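Long-range contact in bradyzoite surface antigen BSR4 (Toxoplasma gondii, PDB 2JKS), which is a surface antigen of the bradyzoite stage, belonging to the SAG1-related (SRS) superfamily, and binds zinc ions: residues L52-I57 and V136-T141. Numbering follows the deposited sequence.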
loop_
_atom_site.group_PDB
_atom_site.type_symbol
_atom_site.label_atom_id
_atom_site.label_comp_id
_atom_site.label_asym_id
_atom_site.label_seq_id
_atom_site.Cartn_x
_atom_site.Cartn_y
_atom_site.Cartn_z
ATOM N N LEU A 52 -24.118 19.648 23.200
ATOM C CA LEU A 52 -22.821 18.963 23.157
ATOM C C LEU A 52 -21.867 19.600 22.152
ATOM O O LEU A 52 -22.272 19.893 21.027
ATOM C CB LEU A 52 -23.015 17.481 22.821
ATOM C CG LEU A 52 -23.820 16.663 23.828
ATOM C CD1 LEU A 52 -24.193 15.306 23.242
ATOM C CD2 LEU A 52 -23.035 16.520 25.138
ATOM N N SER A 53 -20.618 19.819 22.556
ATOM C CA SER A 53 -19.588 20.180 21.594
ATOM C C SER A 53 -18.850 18.916 21.122
ATOM O O SER A 53 -18.497 18.049 21.936
ATOM C CB SER A 53 -18.620 21.215 22.156
ATOM O OG SER A 53 -18.070 20.787 23.380
ATOM N N ILE A 54 -18.650 18.821 19.809
ATOM C CA ILE A 54 -17.952 17.671 19.207
ATOM C C ILE A 54 -16.562 18.139 18.817
ATOM O O ILE A 54 -16.386 19.262 18.330
ATOM C CB ILE A 54 -18.708 17.136 17.968
ATOM C CG1 ILE A 54 -20.174 16.858 18.305
ATOM C CG2 ILE A 54 -18.024 15.871 17.364
ATOM C CD1 ILE A 54 -20.940 16.257 17.139
ATOM N N SER A 55 -15.567 17.311 19.093
ATOM C CA SER A 55 -14.237 17.502 18.531
ATOM C C SER A 55 -13.869 16.224 17.771
ATOM O O SER A 55 -14.549 15.221 17.893
ATOM C CB SER A 55 -13.219 17.774 19.638
ATOM O OG SER A 55 -13.118 16.668 20.529
ATOM N N THR A 56 -12.812 16.279 16.966
ATOM C CA THR A 56 -12.309 15.086 16.328
ATOM C C THR A 56 -11.043 14.568 16.997
ATOM O O THR A 56 -10.417 15.263 17.790
ATOM C CB THR A 56 -11.981 15.326 14.820
ATOM O OG1 THR A 56 -11.072 16.431 14.702
ATOM C CG2 THR A 56 -13.276 15.573 13.985
ATOM N N ILE A 57 -10.678 13.337 16.623
ATOM C CA ILE A 57 -9.404 12.709 16.982
ATOM C C ILE A 57 -8.795 12.190 15.660
ATOM O O ILE A 57 -9.417 11.400 14.958
ATOM C CB ILE A 57 -9.562 11.521 17.991
ATOM C CG1 ILE A 57 -10.041 12.026 19.359
ATOM C CG2 ILE A 57 -8.228 10.820 18.191
ATOM C CD1 ILE A 57 -11.583 11.981 19.591
ATOM N N VAL A 136 -9.561 7.475 13.163
ATOM C CA VAL A 136 -10.117 8.814 13.356
ATOM C C VAL A 136 -11.318 8.578 14.296
ATOM O O VAL A 136 -11.752 7.436 14.517
ATOM C CB VAL A 136 -10.536 9.532 11.992
ATOM C CG1 VAL A 136 -9.305 9.860 11.069
ATOM C CG2 VAL A 136 -11.593 8.675 11.185
ATOM N N GLY A 137 -11.850 9.645 14.860
ATOM C CA GLY A 137 -12.944 9.487 15.794
ATOM C C GLY A 137 -13.598 10.821 16.071
ATOM O O GLY A 137 -13.119 11.852 15.611
ATOM N N CYS A 138 -14.706 10.797 16.806
ATOM C CA CYS A 138 -15.305 12.028 17.319
ATOM C C CYS A 138 -15.532 11.835 18.807
ATOM O O CYS A 138 -15.754 10.728 19.250
ATOM C CB CYS A 138 -16.628 12.340 16.598
ATOM S SG CYS A 138 -16.333 12.855 14.916
ATOM N N GLN A 139 -15.454 12.921 19.560
ATOM C CA GLN A 139 -15.759 12.896 21.006
ATOM C C GLN A 139 -16.695 14.065 21.287
ATOM O O GLN A 139 -16.488 15.184 20.775
ATOM C CB GLN A 139 -14.477 13.020 21.815
ATOM C CG GLN A 139 -14.662 12.803 23.317
ATOM C CD GLN A 139 -13.384 12.374 23.978
ATOM O OE1 GLN A 139 -13.181 11.197 24.286
ATOM N NE2 GLN A 139 -12.501 13.329 24.198
ATOM N N ALA A 140 -17.722 13.785 22.091
ATOM C CA ALA A 140 -18.740 14.748 22.412
ATOM C C ALA A 140 -18.567 14.986 23.898
ATOM O O ALA A 140 -18.416 14.024 24.660
ATOM C CB ALA A 140 -20.099 14.201 22.103
ATOM N N THR A 141 -18.545 16.255 24.295
ATOM C CA THR A 141 -18.372 16.605 25.694
ATOM C C THR A 141 -19.625 17.339 26.185
ATOM O O THR A 141 -20.153 18.205 25.484
ATOM C CB THR A 141 -17.095 17.461 25.949
ATOM O OG1 THR A 141 -15.944 16.825 25.361
ATOM C CG2 THR A 141 -16.853 17.618 27.478
HETATM O O HOH W 1 -15.699 17.195 22.648
#
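L52 starts the contact just ahead of the strand, its CD2 methyl lying 3.4 Å from T141 O, the carbonyl that also takes a weak bond from S53 N. From here the segments run antiparallel, S53, S55 and I57 forming the hydrogen-bonded pairs with T141, Q139 and G137. S53 O accepts T141 N at 3.0 Å, almost in line with its carbonyl, and a hydrogen bond from a water that also donates to Q139 O and sits 2.7 Å from T141 OG1; on the face of S53, S55, Q139 and T141 it bridges both carbonyls and that hydroxyl, with a weak link to S55 OG. On the other face, I54 CG2, held anti to the backbone N, meets C138 CB at 3.9 Å. S55 and Q139 exchange two nearly straight bonds, S55 N to Q139 O being 2.9 Å. T56 CG2 approaches C138 SG at 4.2 Å, while its OG1 is hydrogen-bonded to P58 O. I57 CD1 lies 3.8 Å from Q139 CB, the side chains crossing at an angle, and I57 N-H meets G137 O from 51° above the carbonyl plane. The ladder illustrates how a strand pair builds a β-sandwich: strand 132-141 also bonds to strand 152-161, strand 53-67 has 83-89 on its far side, and the I54, C138 and A140 face packs on loop residue F18 and on strand 41-47 of the opposing sheet, where the C138-C46 disulfide joins the layers of this SRS domain.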